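Local coordinates for protein L-lysine 6-oxidase (Marinomonas mediterranea, PDB 3WEU) that oxidises the side-chain amine of L-lysine with a cysteine tryptophylquinone cofactor, releasing hydrogen peroxide that kills bacteria, at residues A[100-112]-A[384-398]. Sequence-based numbering, arbitrary orientation.
Sequences RELNGNLLYGRDN and NSVSSSNFYDLTDNV. With SO4 (sulfate ion), chain E.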
loop_
_atom_site.group_PDB
_atom_site.type_symbol
_atom_site.label_atom_id
_atom_site.label_comp_id
_atom_site.label_asym_id
_atom_site.label_seq_id
_atom_site.Cartn_x
_atom_site.Cartn_y
_atom_site.Cartn_z
ATOM N N ARG A 100 15.692 18.189 -4.840
ATOM C CA ARG A 100 15.870 18.583 -3.471
ATOM C C ARG A 100 16.021 20.082 -3.277
ATOM O O ARG A 100 17.097 20.574 -2.820
ATOM C CB ARG A 100 17.109 17.873 -2.943
ATOM C CG ARG A 100 16.789 16.404 -2.691
ATOM C CD ARG A 100 17.992 15.783 -2.036
ATOM N NE ARG A 100 17.776 14.391 -1.628
ATOM C CZ ARG A 100 18.652 13.687 -0.909
ATOM N NH1 ARG A 100 19.829 14.201 -0.570
ATOM N NH2 ARG A 100 18.339 12.444 -0.552
ATOM N N GLU A 101 14.956 20.819 -3.653
ATOM C CA GLU A 101 14.967 22.217 -3.530
ATOM C C GLU A 101 16.207 22.845 -4.156
ATOM O O GLU A 101 16.477 22.618 -5.351
ATOM C CB GLU A 101 14.721 22.585 -2.066
ATOM C CG GLU A 101 13.445 21.993 -1.519
ATOM C CD GLU A 101 13.573 20.523 -1.086
ATOM O OE1 GLU A 101 14.478 20.173 -0.286
ATOM O OE2 GLU A 101 12.770 19.738 -1.599
ATOM N N LEU A 102 16.963 23.624 -3.390
ATOM C CA LEU A 102 18.030 24.403 -3.963
ATOM C C LEU A 102 19.358 23.660 -4.086
ATOM O O LEU A 102 20.331 24.209 -4.649
ATOM C CB LEU A 102 18.245 25.657 -3.180
ATOM C CG LEU A 102 17.452 26.923 -3.426
ATOM C CD1 LEU A 102 16.955 27.301 -4.796
ATOM C CD2 LEU A 102 16.829 27.677 -2.300
ATOM N N ASN A 103 19.367 22.398 -3.643
ATOM C CA ASN A 103 20.619 21.613 -3.778
ATOM C C ASN A 103 20.858 21.383 -5.228
ATOM O O ASN A 103 19.943 20.961 -5.998
ATOM C CB ASN A 103 20.519 20.303 -3.039
ATOM C CG ASN A 103 20.483 20.506 -1.510
ATOM O OD1 ASN A 103 21.483 20.885 -0.867
ATOM N ND2 ASN A 103 19.315 20.373 -0.963
ATOM N N GLY A 104 22.102 21.621 -5.627
ATOM C CA GLY A 104 22.453 21.491 -7.014
ATOM C C GLY A 104 22.560 22.783 -7.728
ATOM O O GLY A 104 23.098 22.825 -8.806
ATOM N N ASN A 105 22.059 23.857 -7.117
ATOM C CA ASN A 105 22.072 25.204 -7.724
ATOM C C ASN A 105 23.396 25.929 -7.469
ATOM O O ASN A 105 23.719 26.348 -6.324
ATOM C CB ASN A 105 20.882 26.012 -7.165
ATOM C CG ASN A 105 20.701 27.368 -7.821
ATOM O OD1 ASN A 105 21.588 27.933 -8.441
ATOM N ND2 ASN A 105 19.509 27.942 -7.588
ATOM N N LEU A 106 24.145 26.123 -8.543
ATOM C CA LEU A 106 25.532 26.609 -8.466
ATOM C C LEU A 106 25.627 28.096 -8.247
ATOM O O LEU A 106 26.710 28.638 -8.011
ATOM C CB LEU A 106 26.333 26.159 -9.700
ATOM C CG LEU A 106 26.533 24.666 -9.796
ATOM C CD1 LEU A 106 27.060 24.161 -11.102
ATOM C CD2 LEU A 106 27.465 24.245 -8.699
ATOM N N LEU A 107 24.485 28.788 -8.292
ATOM C CA LEU A 107 24.466 30.140 -7.884
ATOM C C LEU A 107 24.819 30.311 -6.425
ATOM O O LEU A 107 25.186 31.422 -6.039
ATOM C CB LEU A 107 23.132 30.834 -8.185
ATOM C CG LEU A 107 22.849 30.886 -9.697
ATOM C CD1 LEU A 107 21.381 31.252 -9.922
ATOM C CD2 LEU A 107 23.743 31.874 -10.367
ATOM N N TYR A 108 24.689 29.269 -5.634
ATOM C CA TYR A 108 25.054 29.323 -4.204
ATOM C C TYR A 108 26.509 28.828 -3.946
ATOM O O TYR A 108 26.938 28.634 -2.791
ATOM C CB TYR A 108 24.078 28.479 -3.364
ATOM C CG TYR A 108 22.679 29.071 -3.369
ATOM C CD1 TYR A 108 21.818 28.849 -4.457
ATOM C CD2 TYR A 108 22.243 29.867 -2.347
ATOM C CE1 TYR A 108 20.551 29.365 -4.460
ATOM C CE2 TYR A 108 21.009 30.463 -2.384
ATOM C CZ TYR A 108 20.164 30.191 -3.439
ATOM O OH TYR A 108 18.938 30.796 -3.507
ATOM N N GLY A 109 27.221 28.592 -5.023
ATOM C CA GLY A 109 28.601 28.147 -4.953
ATOM C C GLY A 109 28.789 26.679 -5.157
ATOM O O GLY A 109 27.856 25.868 -5.143
ATOM N N ARG A 110 30.038 26.301 -5.405
ATOM C CA ARG A 110 30.332 24.910 -5.699
ATOM C C ARG A 110 30.034 23.998 -4.574
ATOM O O ARG A 110 29.824 22.823 -4.770
ATOM C CB ARG A 110 31.782 24.755 -6.145
ATOM C CG ARG A 110 31.955 25.192 -7.590
ATOM C CD ARG A 110 33.411 25.205 -8.037
ATOM N NE ARG A 110 34.130 26.202 -7.259
ATOM C CZ ARG A 110 35.444 26.356 -7.296
ATOM N NH1 ARG A 110 36.187 25.582 -8.100
ATOM N NH2 ARG A 110 36.002 27.286 -6.536
ATOM N N ASP A 111 30.033 24.514 -3.351
ATOM C CA ASP A 111 29.741 23.665 -2.220
ATOM C C ASP A 111 28.277 23.253 -2.184
ATOM O O ASP A 111 27.901 22.461 -1.347
ATOM C CB ASP A 111 30.124 24.373 -0.914
ATOM C CG ASP A 111 31.627 24.316 -0.646
ATOM O OD1 ASP A 111 32.368 23.585 -1.356
ATOM O OD2 ASP A 111 32.034 25.039 0.226
ATOM N N ASN A 112 27.453 23.828 -3.084
ATOM C CA ASN A 112 26.062 23.437 -3.206
ATOM C C ASN A 112 25.829 22.642 -4.472
ATOM O O ASN A 112 24.680 22.416 -4.850
ATOM C CB ASN A 112 25.176 24.740 -3.203
ATOM C CG ASN A 112 23.698 24.449 -3.034
ATOM O OD1 ASN A 112 23.302 23.698 -2.115
ATOM N ND2 ASN A 112 22.856 25.061 -3.900
ATOM N N ASN A 384 12.634 27.824 -1.067
ATOM C CA ASN A 384 12.660 26.697 -0.159
ATOM C C ASN A 384 12.047 26.892 1.185
ATOM O O ASN A 384 12.728 27.243 2.174
ATOM C CB ASN A 384 14.062 26.078 0.010
ATOM C CG ASN A 384 14.011 24.901 0.924
ATOM O OD1 ASN A 384 12.987 24.242 1.001
ATOM N ND2 ASN A 384 15.121 24.571 1.558
ATOM N N SER A 385 10.750 26.616 1.245
ATOM C CA SER A 385 9.977 26.588 2.454
ATOM C C SER A 385 9.727 25.138 2.933
ATOM O O SER A 385 8.892 24.931 3.790
ATOM C CB SER A 385 8.615 27.235 2.190
ATOM O OG SER A 385 8.011 26.653 1.002
ATOM N N VAL A 386 10.386 24.181 2.311
ATOM C CA VAL A 386 10.105 22.757 2.429
ATOM C C VAL A 386 11.105 22.022 3.314
ATOM O O VAL A 386 10.714 21.227 4.206
ATOM C CB VAL A 386 10.115 22.134 1.011
ATOM C CG1 VAL A 386 9.842 20.648 1.082
ATOM C CG2 VAL A 386 8.958 22.766 0.191
ATOM N N SER A 387 12.385 22.273 3.114
ATOM C CA SER A 387 13.427 21.522 3.911
ATOM C C SER A 387 14.261 22.445 4.807
ATOM O O SER A 387 14.535 23.575 4.465
ATOM C CB SER A 387 14.319 20.712 2.946
ATOM O OG SER A 387 14.936 21.584 1.991
ATOM N N SER A 388 14.598 21.979 5.993
ATOM C CA SER A 388 15.368 22.764 6.930
ATOM C C SER A 388 16.844 22.731 6.646
ATOM O O SER A 388 17.327 21.932 5.830
ATOM C CB SER A 388 15.146 22.165 8.350
ATOM O OG SER A 388 13.823 22.255 8.783
ATOM N N SER A 389 17.589 23.536 7.387
ATOM C CA SER A 389 19.049 23.617 7.278
ATOM C C SER A 389 19.687 22.255 7.477
ATOM O O SER A 389 20.742 21.992 6.893
ATOM C CB SER A 389 19.611 24.568 8.347
ATOM O OG SER A 389 19.295 24.149 9.681
ATOM N N ASN A 390 19.042 21.403 8.302
ATOM C CA ASN A 390 19.629 20.120 8.696
ATOM C C ASN A 390 19.052 18.897 8.038
ATOM O O ASN A 390 19.189 17.812 8.564
ATOM C CB ASN A 390 19.638 19.934 10.221
ATOM C CG ASN A 390 18.252 19.857 10.817
ATOM O OD1 ASN A 390 17.299 20.397 10.260
ATOM N ND2 ASN A 390 18.138 19.254 11.974
ATOM N N PHE A 391 18.427 19.056 6.870
ATOM C CA PHE A 391 17.937 17.917 6.084
ATOM C C PHE A 391 19.033 17.358 5.228
ATOM O O PHE A 391 20.106 17.977 5.077
ATOM C CB PHE A 391 16.804 18.372 5.157
ATOM C CG PHE A 391 15.425 18.327 5.778
ATOM C CD1 PHE A 391 15.220 18.678 7.108
ATOM C CD2 PHE A 391 14.311 18.024 4.957
ATOM C CE1 PHE A 391 13.944 18.657 7.646
ATOM C CE2 PHE A 391 13.022 18.012 5.488
ATOM C CZ PHE A 391 12.849 18.364 6.828
ATOM N N TYR A 392 18.782 16.159 4.734
ATOM C CA TYR A 392 19.599 15.484 3.744
ATOM C C TYR A 392 21.020 15.202 4.244
ATOM O O TYR A 392 21.946 15.239 3.456
ATOM C CB TYR A 392 19.672 16.303 2.454
ATOM C CG TYR A 392 18.324 16.688 1.884
ATOM C CD1 TYR A 392 17.340 15.729 1.665
ATOM C CD2 TYR A 392 18.041 18.016 1.558
ATOM C CE1 TYR A 392 16.089 16.081 1.126
ATOM C CE2 TYR A 392 16.822 18.373 0.982
ATOM C CZ TYR A 392 15.848 17.430 0.765
ATOM O OH TYR A 392 14.620 17.795 0.209
ATOM N N ASP A 393 21.155 15.014 5.558
ATOM C CA ASP A 393 22.434 14.847 6.228
ATOM C C ASP A 393 23.333 16.041 6.055
ATOM O O ASP A 393 24.508 15.921 6.158
ATOM C CB ASP A 393 23.107 13.534 5.772
ATOM C CG ASP A 393 22.250 12.338 6.087
ATOM O OD1 ASP A 393 21.600 12.295 7.151
ATOM O OD2 ASP A 393 22.191 11.432 5.294
ATOM N N LEU A 394 22.780 17.241 5.843
ATOM C CA LEU A 394 23.553 18.438 5.747
ATOM C C LEU A 394 23.376 19.230 7.018
ATOM O O LEU A 394 22.468 18.983 7.775
ATOM C CB LEU A 394 23.020 19.339 4.598
ATOM C CG LEU A 394 22.930 18.629 3.229
ATOM C CD1 LEU A 394 22.359 19.566 2.160
ATOM C CD2 LEU A 394 24.333 18.124 2.810
ATOM N N THR A 395 24.177 20.257 7.219
ATOM C CA THR A 395 23.888 21.176 8.306
ATOM C C THR A 395 23.700 22.573 7.757
ATOM O O THR A 395 23.380 23.486 8.505
ATOM C CB THR A 395 25.002 21.196 9.392
ATOM O OG1 THR A 395 26.231 21.472 8.749
ATOM C CG2 THR A 395 25.116 19.870 10.143
ATOM N N ASP A 396 23.852 22.751 6.463
ATOM C CA ASP A 396 23.785 24.062 5.887
ATOM C C ASP A 396 22.955 24.103 4.561
ATOM O O ASP A 396 23.258 24.851 3.650
ATOM C CB ASP A 396 25.150 24.649 5.673
ATOM C CG ASP A 396 26.008 23.821 4.809
ATOM O OD1 ASP A 396 25.558 22.787 4.299
ATOM O OD2 ASP A 396 27.178 24.207 4.709
ATOM N N ASN A 397 21.926 23.267 4.516
ATOM C CA ASN A 397 20.972 23.270 3.400
ATOM C C ASN A 397 20.387 24.681 3.246
ATOM O O ASN A 397 20.012 25.330 4.260
ATOM C CB ASN A 397 19.903 22.273 3.723
ATOM C CG ASN A 397 18.918 22.094 2.582
ATOM O OD1 ASN A 397 19.290 22.077 1.373
ATOM N ND2 ASN A 397 17.627 22.052 2.958
ATOM N N VAL A 398 20.316 25.164 2.021
ATOM C CA VAL A 398 19.855 26.542 1.775
ATOM C C VAL A 398 18.342 26.601 1.956
ATOM O O VAL A 398 17.597 25.769 1.362
ATOM C CB VAL A 398 20.226 26.985 0.380
ATOM C CG1 VAL A 398 19.684 28.375 0.015
ATOM C CG2 VAL A 398 21.767 27.024 0.249
HETATM S S SO4 E . 32.521 29.001 -5.132
HETATM O O1 SO4 E . 32.041 29.709 -3.917
HETATM O O2 SO4 E . 34.002 28.898 -4.992
HETATM O O3 SO4 E . 31.976 27.650 -5.220
HETATM O O4 SO4 E . 32.076 29.621 -6.418
HETATM O O HOH W 1 22.470 14.268 0.979
HETATM O O HOH W 2 17.801 23.702 -0.451
HETATM O O HOH W 3 21.542 23.461 -0.113
#
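The Y392 ring has R100 over one face, F391 CB over the other and a carboxylate oxygen of E101 at its edge. R100 runs extended across the phenol: CD sits above the ring centre, 3.7 Å from the centroid of Y392, a CH-pi contact. Its guanidinium continues beyond and lies nearly parallel to the ring, 12° between planes, with R100 CZ 3.5 Å from Y392 CD1. The E101 carboxylate is almost coplanar with the phenol, and Y392 OH donates to E101 OE1 across a very short 2.4 Å. E101 OE1 takes a second bond from S387 OG at 2.7 Å, met from above the carboxylate plane. A bend at chi2 (81°) folds E101 back, laying its CG against N384 OD1.

These are two long loops, one from the N-terminal and one from the C-terminal family region, that meet through turns and not through paired strands. R100 to N103 forms a type II' beta turn, and N103 ND2 donates both to R100 O and to N397 OD1, the latter at 2.9 Å; the amide stands nearly perpendicular to the Y392 ring. On the opposite loop N384 OD1 accepts from V386 N, an Asx turn, and from S387 N, which extends it to an Asx motif, while N384 ND2 bonds to V398 O. Water 2 bridges L102 N to N397 OD1 and V398 O. Beyond it the contact turns apolar: V398 CG1, anti to the backbone N (chi1 176°), reaches L102 CD2 at 3.7 Å and Y108 CE2 at 3.4 Å.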